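Local coordinates for protein fusolin (Unidentified entomopoxvirus, PDB 4OW5) that enhances the virulence of the virus, crystallises in vivo into spindles, and probably binds and oxidatively attacks chitin as a lytic polysaccharide monooxygenase, at residues T120-Q125 against V132-E137; Q169-F174 against P203-Q208; N15-F20 against G28-M33. All coordinates share one frame; numbering follows the deposited sequence.

Contact 1: residues T120-Q125 against V132-E137; sequences TVIPLQ and VPIEFE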
loop_
_atom_site.group_PDB
_atom_site.type_symbol
_atom_site.label_atom_id
_atom_site.label_comp_id
_atom_site.label_asym_id
_atom_site.label_seq_id
_atom_site.Cartn_x
_atom_site.Cartn_y
_atom_site.Cartn_z
ATOM N N THR A 120 2.291 12.662 1.471
ATOM C CA THR A 120 1.379 13.364 0.601
ATOM C C THR A 120 0.710 12.268 -0.230
ATOM O O THR A 120 1.419 11.479 -0.862
ATOM C CB THR A 120 2.120 14.367 -0.294
ATOM O OG1 THR A 120 2.601 15.447 0.517
ATOM C CG2 THR A 120 1.229 14.873 -1.464
ATOM N N VAL A 121 -0.613 12.230 -0.263
ATOM C CA VAL A 121 -1.367 11.207 -0.985
ATOM C C VAL A 121 -1.859 11.759 -2.299
ATOM O O VAL A 121 -2.744 12.603 -2.306
ATOM C CB VAL A 121 -2.547 10.702 -0.133
ATOM C CG1 VAL A 121 -3.393 9.703 -0.913
ATOM C CG2 VAL A 121 -2.045 10.109 1.194
ATOM N N ILE A 122 -1.326 11.248 -3.410
ATOM C CA ILE A 122 -1.698 11.683 -4.749
ATOM C C ILE A 122 -2.632 10.633 -5.386
ATOM O O ILE A 122 -2.186 9.542 -5.719
ATOM C CB ILE A 122 -0.416 11.927 -5.605
ATOM C CG1 ILE A 122 0.508 12.958 -4.852
ATOM C CG2 ILE A 122 -0.791 12.408 -7.057
ATOM C CD1 ILE A 122 1.751 13.232 -5.491
ATOM N N PRO A 123 -3.913 10.954 -5.618
ATOM C CA PRO A 123 -4.805 9.975 -6.269
ATOM C C PRO A 123 -4.494 9.783 -7.758
ATOM O O PRO A 123 -4.114 10.722 -8.447
ATOM C CB PRO A 123 -6.218 10.568 -6.062
ATOM C CG PRO A 123 -6.049 11.785 -5.206
ATOM C CD PRO A 123 -4.623 12.226 -5.352
ATOM N N LEU A 124 -4.562 8.552 -8.221
ATOM C CA LEU A 124 -4.366 8.251 -9.631
ATOM C C LEU A 124 -5.725 8.300 -10.331
ATOM O O LEU A 124 -6.675 7.700 -9.838
ATOM C CB LEU A 124 -3.736 6.862 -9.811
ATOM C CG LEU A 124 -2.333 6.667 -9.266
ATOM C CD1 LEU A 124 -1.916 5.221 -9.345
ATOM C CD2 LEU A 124 -1.334 7.538 -9.976
ATOM N N GLN A 125 -5.830 8.969 -11.454
ATOM C CA GLN A 125 -7.100 8.964 -12.227
ATOM C C GLN A 125 -7.208 7.616 -12.955
ATOM O O GLN A 125 -8.313 7.117 -13.163
ATOM C CB GLN A 125 -7.172 10.139 -13.226
ATOM N N VAL A 132 3.277 10.402 -13.405
ATOM C CA VAL A 132 2.301 11.400 -12.961
ATOM C C VAL A 132 3.029 12.730 -12.843
ATOM O O VAL A 132 3.958 12.840 -12.027
ATOM C CB VAL A 132 1.636 11.020 -11.608
ATOM C CG1 VAL A 132 0.749 12.143 -11.095
ATOM C CG2 VAL A 132 0.824 9.742 -11.732
ATOM N N PRO A 133 2.650 13.763 -13.612
ATOM C CA PRO A 133 3.302 15.066 -13.409
ATOM C C PRO A 133 2.891 15.716 -12.104
ATOM O O PRO A 133 1.710 15.732 -11.778
ATOM C CB PRO A 133 2.801 15.898 -14.579
ATOM C CG PRO A 133 1.493 15.326 -14.907
ATOM C CD PRO A 133 1.603 13.840 -14.649
ATOM N N ILE A 134 3.855 16.204 -11.336
ATOM C CA ILE A 134 3.551 16.990 -10.158
ATOM C C ILE A 134 4.245 18.325 -10.336
ATOM O O ILE A 134 5.407 18.366 -10.734
ATOM C CB ILE A 134 3.863 16.321 -8.799
ATOM C CG1 ILE A 134 5.325 16.398 -8.384
ATOM C CG2 ILE A 134 3.321 14.910 -8.765
ATOM C CD1 ILE A 134 5.585 15.846 -6.951
ATOM N N GLU A 135 3.563 19.406 -9.977
ATOM C CA GLU A 135 4.206 20.689 -10.016
ATOM C C GLU A 135 4.837 20.954 -8.639
ATOM O O GLU A 135 4.156 21.328 -7.702
ATOM C CB GLU A 135 3.263 21.800 -10.446
ATOM C CG GLU A 135 4.004 23.102 -10.660
ATOM C CD GLU A 135 3.093 24.290 -10.875
ATOM O OE1 GLU A 135 2.269 24.581 -9.976
ATOM O OE2 GLU A 135 3.285 25.001 -11.886
ATOM N N PHE A 136 6.134 20.769 -8.553
ATOM C CA PHE A 136 6.913 21.032 -7.366
ATOM C C PHE A 136 6.839 22.490 -6.992
ATOM O O PHE A 136 6.905 23.349 -7.873
ATOM C CB PHE A 136 8.403 20.659 -7.559
ATOM C CG PHE A 136 8.714 19.202 -7.383
ATOM C CD1 PHE A 136 9.095 18.709 -6.153
ATOM C CD2 PHE A 136 8.644 18.326 -8.456
ATOM C CE1 PHE A 136 9.414 17.364 -5.990
ATOM C CE2 PHE A 136 8.938 16.972 -8.288
ATOM C CZ PHE A 136 9.347 16.508 -7.063
ATOM N N GLU A 137 6.732 22.772 -5.698
ATOM C CA GLU A 137 6.825 24.127 -5.157
ATOM C C GLU A 137 7.853 24.103 -4.041
ATOM O O GLU A 137 7.739 23.312 -3.088
ATOM C CB GLU A 137 5.459 24.667 -4.661
ATOM C CG GLU A 137 5.521 26.153 -4.351
ATOM C CD GLU A 137 4.311 26.746 -3.656
ATOM O OE1 GLU A 137 3.956 26.245 -2.568
ATOM O OE2 GLU A 137 3.771 27.764 -4.150
#

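Contact 2: residues Q169-F174 against P203-Q208; sequences QLINIF and PVRQTQ. With EDO (1,2-ethanediol), chain G; EDO (1,2-ethanediol), chain B.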
loop_
_atom_site.group_PDB
_atom_site.type_symbol
_atom_site.label_atom_id
_atom_site.label_comp_id
_atom_site.label_asym_id
_atom_site.label_seq_id
_atom_site.Cartn_x
_atom_site.Cartn_y
_atom_site.Cartn_z
ATOM N N GLN A 169 20.062 4.302 -3.134
ATOM C CA GLN A 169 18.637 4.063 -3.354
ATOM C C GLN A 169 17.915 5.210 -4.056
ATOM O O GLN A 169 16.696 5.136 -4.150
ATOM C CB GLN A 169 17.924 3.836 -2.014
ATOM C CG GLN A 169 18.367 2.555 -1.342
ATOM C CD GLN A 169 17.742 2.501 0.027
ATOM O OE1 GLN A 169 18.092 3.300 0.927
ATOM N NE2 GLN A 169 16.737 1.655 0.171
ATOM N N LEU A 170 18.635 6.229 -4.551
ATOM C CA LEU A 170 18.084 7.406 -5.210
ATOM C C LEU A 170 18.414 7.458 -6.714
ATOM O O LEU A 170 19.543 7.241 -7.104
ATOM C CB LEU A 170 18.645 8.684 -4.532
ATOM C CG LEU A 170 18.086 8.977 -3.148
ATOM C CD1 LEU A 170 18.827 10.133 -2.518
ATOM C CD2 LEU A 170 16.581 9.145 -3.177
ATOM N N ILE A 171 17.417 7.802 -7.530
ATOM C CA ILE A 171 17.498 7.966 -8.974
ATOM C C ILE A 171 17.237 9.427 -9.306
ATOM O O ILE A 171 16.168 9.937 -8.942
ATOM C CB ILE A 171 16.429 7.080 -9.696
ATOM C CG1 ILE A 171 16.634 5.560 -9.407
ATOM C CG2 ILE A 171 16.459 7.346 -11.221
ATOM C CD1 ILE A 171 15.397 4.772 -9.641
ATOM N N ASN A 172 18.160 10.082 -10.027
ATOM C CA ASN A 172 17.960 11.471 -10.423
ATOM C C ASN A 172 16.867 11.570 -11.502
ATOM O O ASN A 172 16.932 10.869 -12.512
ATOM C CB ASN A 172 19.252 12.085 -10.930
ATOM C CG ASN A 172 19.096 13.554 -11.181
ATOM O OD1 ASN A 172 18.854 13.973 -12.304
ATOM N ND2 ASN A 172 18.941 14.342 -10.126
ATOM N N ILE A 173 15.871 12.406 -11.272
ATOM C CA ILE A 173 14.777 12.630 -12.228
ATOM C C ILE A 173 14.707 14.096 -12.680
ATOM O O ILE A 173 13.932 14.393 -13.578
ATOM C CB ILE A 173 13.403 12.155 -11.714
ATOM C CG1 ILE A 173 12.952 12.921 -10.464
ATOM C CG2 ILE A 173 13.424 10.630 -11.509
ATOM C CD1 ILE A 173 11.555 12.549 -9.954
ATOM N N PHE A 174 15.546 14.973 -12.125
ATOM C CA PHE A 174 15.611 16.371 -12.522
ATOM C C PHE A 174 16.938 17.000 -12.076
ATOM O O PHE A 174 17.345 16.856 -10.927
ATOM C CB PHE A 174 14.435 17.204 -11.948
ATOM C CG PHE A 174 14.435 18.660 -12.378
ATOM C CD1 PHE A 174 15.206 19.603 -11.706
ATOM C CD2 PHE A 174 13.582 19.106 -13.384
ATOM C CE1 PHE A 174 15.175 20.945 -12.066
ATOM C CE2 PHE A 174 13.530 20.461 -13.735
ATOM C CZ PHE A 174 14.363 21.366 -13.110
ATOM N N PRO A 203 7.773 8.899 -11.682
ATOM C CA PRO A 203 7.474 7.490 -11.992
ATOM C C PRO A 203 6.466 6.949 -10.990
ATOM O O PRO A 203 6.585 7.193 -9.789
ATOM C CB PRO A 203 8.845 6.782 -11.868
ATOM C CG PRO A 203 9.852 7.889 -11.989
ATOM C CD PRO A 203 9.210 9.099 -11.403
ATOM N N VAL A 204 5.457 6.262 -11.481
ATOM C CA VAL A 204 4.490 5.726 -10.602
ATOM C C VAL A 204 5.212 4.598 -9.790
ATOM O O VAL A 204 6.253 4.041 -10.188
ATOM C CB VAL A 204 3.183 5.311 -11.335
ATOM C CG1 VAL A 204 2.180 4.696 -10.384
ATOM C CG2 VAL A 204 2.542 6.537 -11.957
ATOM N N ARG A 205 4.832 4.544 -8.552
ATOM C CA ARG A 205 5.326 3.586 -7.568
ATOM C C ARG A 205 4.097 2.926 -7.020
ATOM O O ARG A 205 3.057 3.583 -6.884
ATOM C CB ARG A 205 6.114 4.320 -6.470
ATOM C CG ARG A 205 7.481 4.834 -6.909
ATOM C CD ARG A 205 8.531 3.780 -6.793
ATOM N NE ARG A 205 9.863 4.253 -7.189
ATOM C CZ ARG A 205 10.299 4.336 -8.439
ATOM N NH1 ARG A 205 9.514 3.996 -9.453
ATOM N NH2 ARG A 205 11.529 4.757 -8.689
ATOM N N GLN A 206 4.207 1.653 -6.664
ATOM C CA GLN A 206 3.119 0.917 -6.033
ATOM C C GLN A 206 3.254 0.940 -4.515
ATOM O O GLN A 206 2.449 0.343 -3.847
ATOM C CB GLN A 206 3.129 -0.536 -6.564
ATOM C CG GLN A 206 3.133 -0.617 -8.104
ATOM C CD GLN A 206 2.030 0.201 -8.751
ATOM O OE1 GLN A 206 0.880 0.185 -8.309
ATOM N NE2 GLN A 206 2.328 0.887 -9.852
ATOM N N THR A 207 4.256 1.619 -3.972
ATOM C CA THR A 207 4.520 1.717 -2.539
ATOM C C THR A 207 4.823 3.157 -2.160
ATOM O O THR A 207 5.154 3.983 -3.022
ATOM C CB THR A 207 5.734 0.840 -2.206
ATOM O OG1 THR A 207 6.809 1.258 -3.046
ATOM C CG2 THR A 207 5.473 -0.636 -2.413
ATOM N N GLN A 208 4.806 3.423 -0.867
ATOM C CA GLN A 208 5.162 4.729 -0.356
ATOM C C GLN A 208 6.642 4.970 -0.666
ATOM O O GLN A 208 7.454 4.056 -0.547
ATOM C CB GLN A 208 4.860 4.825 1.132
ATOM C CG GLN A 208 5.239 6.152 1.688
ATOM C CD GLN A 208 4.700 6.431 3.049
ATOM O OE1 GLN A 208 3.701 5.854 3.500
ATOM N NE2 GLN A 208 5.377 7.292 3.751
HETATM C C1 EDO G . 12.082 3.403 -11.870
HETATM O O1 EDO G . 12.019 4.787 -11.559
HETATM C C2 EDO G . 10.837 3.005 -12.694
HETATM O O2 EDO G . 10.375 1.734 -12.255
HETATM C C1 EDO B . 17.783 13.772 -15.368
HETATM O O1 EDO B . 18.262 12.548 -14.862
HETATM C C2 EDO B . 18.905 14.820 -15.426
HETATM O O2 EDO B . 20.149 14.201 -15.682
#

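Contact 3: residues N15-F20 against G28-M33; sequences NVQGGF and GIPDPM. With EDO (1,2-ethanediol), chain D.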
loop_
_atom_site.group_PDB
_atom_site.type_symbol
_atom_site.label_atom_id
_atom_site.label_comp_id
_atom_site.label_asym_id
_atom_site.label_seq_id
_atom_site.Cartn_x
_atom_site.Cartn_y
_atom_site.Cartn_z
ATOM N N ASN A 15 7.353 20.599 11.571
ATOM C CA ASN A 15 7.381 21.976 12.080
ATOM C C ASN A 15 5.978 22.575 12.126
ATOM O O ASN A 15 5.537 22.992 13.202
ATOM C CB ASN A 15 8.289 22.869 11.224
ATOM C CG ASN A 15 8.418 24.286 11.763
ATOM O OD1 ASN A 15 9.078 24.532 12.748
ATOM N ND2 ASN A 15 7.705 25.214 11.211
ATOM N N VAL A 16 5.273 22.600 10.982
ATOM C CA VAL A 16 3.977 23.240 10.927
ATOM C C VAL A 16 2.952 22.567 11.837
ATOM O O VAL A 16 2.181 23.273 12.422
ATOM C CB VAL A 16 3.396 23.430 9.510
ATOM C CG1 VAL A 16 4.361 24.193 8.624
ATOM C CG2 VAL A 16 2.953 22.142 8.868
ATOM N N GLN A 17 2.967 21.248 12.007
ATOM C CA GLN A 17 1.977 20.586 12.865
ATOM C C GLN A 17 2.086 20.948 14.347
ATOM O O GLN A 17 1.117 20.767 15.090
ATOM C CB GLN A 17 2.052 19.088 12.709
ATOM C CG GLN A 17 1.389 18.637 11.436
ATOM C CD GLN A 17 1.348 17.129 11.332
ATOM O OE1 GLN A 17 1.277 16.414 12.316
ATOM N NE2 GLN A 17 1.243 16.626 10.143
ATOM N N GLY A 18 3.235 21.460 14.763
ATOM C CA GLY A 18 3.417 21.988 16.102
ATOM C C GLY A 18 3.326 20.966 17.203
ATOM O O GLY A 18 3.531 19.773 16.972
ATOM N N GLY A 19 2.993 21.458 18.394
ATOM C CA GLY A 19 2.908 20.660 19.603
ATOM C C GLY A 19 4.273 20.322 20.184
ATOM O O GLY A 19 4.326 19.594 21.162
ATOM N N PHE A 20 5.381 20.853 19.621
ATOM C CA PHE A 20 6.762 20.506 20.031
ATOM C C PHE A 20 7.423 21.572 20.925
ATOM O O PHE A 20 8.444 21.289 21.551
ATOM C CB PHE A 20 7.647 20.282 18.786
ATOM C CG PHE A 20 7.916 21.519 17.952
ATOM C CD1 PHE A 20 8.909 22.416 18.311
ATOM C CD2 PHE A 20 7.173 21.786 16.814
ATOM C CE1 PHE A 20 9.151 23.560 17.553
ATOM C CE2 PHE A 20 7.424 22.919 16.054
ATOM C CZ PHE A 20 8.411 23.804 16.429
ATOM N N GLY A 28 3.480 16.326 23.325
ATOM C CA GLY A 28 2.391 17.080 22.712
ATOM C C GLY A 28 2.385 16.978 21.195
ATOM O O GLY A 28 1.504 17.536 20.531
ATOM N N ILE A 29 3.373 16.275 20.613
ATOM C CA ILE A 29 3.438 16.130 19.154
ATOM C C ILE A 29 2.428 15.050 18.717
ATOM O O ILE A 29 2.521 13.911 19.170
ATOM C CB ILE A 29 4.870 15.808 18.684
ATOM C CG1 ILE A 29 5.829 16.948 19.078
ATOM C CG2 ILE A 29 4.891 15.578 17.168
ATOM C CD1 ILE A 29 7.279 16.559 19.095
ATOM N N PRO A 30 1.485 15.371 17.823
ATOM C CA PRO A 30 0.456 14.381 17.452
ATOM C C PRO A 30 0.891 13.311 16.432
ATOM O O PRO A 30 0.483 12.167 16.565
ATOM C CB PRO A 30 -0.644 15.256 16.871
ATOM C CG PRO A 30 0.019 16.393 16.357
ATOM C CD PRO A 30 1.174 16.690 17.243
ATOM N N ASP A 31 1.680 13.660 15.421
ATOM C CA ASP A 31 2.091 12.669 14.428
ATOM C C ASP A 31 3.141 11.735 15.081
ATOM O O ASP A 31 4.083 12.234 15.691
ATOM C CB ASP A 31 2.632 13.330 13.166
ATOM C CG ASP A 31 3.045 12.323 12.125
ATOM O OD1 ASP A 31 2.167 11.857 11.379
ATOM O OD2 ASP A 31 4.226 11.917 12.131
ATOM N N PRO A 32 2.925 10.403 15.083
ATOM C CA PRO A 32 3.879 9.510 15.769
ATOM C C PRO A 32 5.320 9.603 15.257
ATOM O O PRO A 32 6.242 9.435 16.043
ATOM C CB PRO A 32 3.321 8.108 15.510
ATOM C CG PRO A 32 1.923 8.300 15.082
ATOM C CD PRO A 32 1.783 9.659 14.514
ATOM N N MET A 33 5.525 9.825 13.945
ATOM C CA MET A 33 6.877 9.879 13.415
ATOM C C MET A 33 7.515 11.215 13.714
ATOM O O MET A 33 8.670 11.198 14.103
ATOM C CB MET A 33 6.922 9.516 11.931
ATOM C CG MET A 33 6.607 8.061 11.663
ATOM S SD MET A 33 7.572 6.877 12.645
ATOM C CE MET A 33 9.187 7.262 12.117
HETATM C C1 EDO D . 5.388 27.053 15.042
HETATM O O1 EDO D . 6.796 27.069 14.984
HETATM C C2 EDO D . 4.903 25.685 15.527
HETATM O O2 EDO D . 3.955 25.148 14.624
HETATM O O HOH W 1 2.909 16.203 14.373
HETATM O O HOH W 2 5.545 18.514 23.107
#

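Contact 1: residues T120-Q125 against V132-E137
Ile122 and Leu124 reach from one strand and its continuation onto Val132 and Ile134 of another, a compact example of how two beta sheets pack through branched side chains. Ile122 repays tracing from its root. Its CB points at the 132-137 strand and splits there into two arms. The short arm, CG2, lies anti to the backbone N and approaches CG1 of Val132 at 4.3 Å. The longer arm begins with CG1, anti to the carbonyl carbon (chi1 -56°), which serves as a spacer; the extended second torsion then carries CD1 to CG2 of Ile134, 4.0 Å away. The side chains of Ile122 and Ile134 cross at about a right angle, so methyl meets methyl instead of lying alongside. Leu124 sets out less directly, but its end swings in, and its CD2 branch touches CG2 of Val132 at 3.5 Å. Val132 thus offers one methyl to each of two neighbours. Ile134 is divided in a similar way: CG2 serves Ile122, while CD1 sits 3.7 Å above one face of the Phe136 ring, offset toward its rim. Around the cluster, Phe233 of strand 223-234 packs on both Leu124 and Val132, and Val231 touches Ile122. From the second subunit, Thr353 packs on Ile122 and Tyr345 is hydrogen-bonded to Thr120. The backbones stay well apart, 8.1 Å between the CA atoms of Leu124 and Val132 at their nearest, so they do not pair as strands of one sheet. Cohesion across the contact is therefore purely apolar: three methyl-to-methyl meetings among four buried residues, held by dispersion and the exclusion of water, with specificity coming from branch shape rather than from directed bonds.

Contact 2: residues Q169-F174 against P203-Q208
The guanidinium of Arg205 meets Ile171 at its edge: CD1 of Ile171 comes near the plane of the group, 4.0 Å from NH2. Also at that edge, and in the plane, lies O1 of an ethanediol, probably from the crystallisation liquor, which takes a nearly straight hydrogen bond from NH2 of Arg205 (2.9 Å, 165°). The same nitrogen donates to the carbonyl of Thr154, while NH1 makes a weak bond back to the carbonyl of Val204, a return made possible by the bend of the Arg205 chain at its second torsion (-85°). A second flat group, the amide of Asn172, stays on its own strand: ND2 binds O of Phe174 at 3.1 Å, from above the carbonyl plane, across a classic beta bulge in which Ile173 and Phe174 both face Ile151. The apolar half of the contact is slight, with CD1 of Ile173 4.4 Å from CD of Pro203. Strand 170-176 thereby touches the end of strand 194-203 and the loop that follows. Its chemistry implies a loose surface contact, in which NH2 of the arginine spends its hydrogens on oxygen and lends the isoleucine only an edge; in solution water probably replaces the diol.

Contact 3: residues N15-F20 against G28-M33
Phe20 and Ile29 supply the apolar part of this contact, in which a turn leaving one helix lies against the approach to the next. CD1 of Ile29 stands 3.8 Å from CB of Phe20. The Phe20 ring itself turns away, because CG sits between the backbone N and the carbonyl carbon (chi1 67°), and it meets Phe63 instead; Asn15 O lies in plane at its edge.

Backbone-to-backbone packing is closest at the glycines, where O of Gly19 comes within 3.3 Å of C of Gly28. CA of Gly19 also makes a C-H...O contact with O of Gly28 (3.5 Å), an approach that the bare glycine permits. Beside them, CD of Pro30 lies 3.9 Å from the carbonyl O of Gly18.

Polar links run through water. One molecule donates to OE1 of Gln17 and accepts from Asp31, its oxygen 3.0 Å from N of Asp31; another bridges O of Gly19 and N of Gly28 in the same sense. The extended chain of Gln17 also brings OE1 to 3.5 Å from CB of Asp31, but this is mere van der Waals contact, with amide and carboxylate planes 79° apart. Asp31 is occupied otherwise: OD1 binds Thr118, while OD2 accepts from N of Cys34 and, weakly, from N of Met33. The second subunit fastens the turn as well, its Thr333 bonding to O of Gln17 and its Asp335 to N of Gly19.

Together these features make a disulfide-tied loop connecting two helices: Gly18, with positive phi, leads the chain out of helix 10-17, Asp31 is the N-cap of helix 32-47, and Cys14-Cys34 joins the pair.

In the fold
Along the chain the three contacts follow in series: contact 3 closes first, then contact 1, then contact 2. Contacts 1 and 2, with centres 13 Å apart, adjoin through Val204, which packs on Val132 and Leu124. Contact 1 joins the mixed sheet to the four-stranded antiparallel sheet in the buried interior; contact 2, at the surface, sets a mixed-sheet strand against the end of strand 194-203 and its loop. Both are consistent with the fibronectin type III-like core of the lytic polysaccharide monooxygenase family. Contact 3 belongs to the helical region inserted after strand 2-6, its centre 24 Å from that of contact 1 and 27 Å from that of contact 2. All three reach the second subunit, so core and helical insertion alike contribute to the dimer.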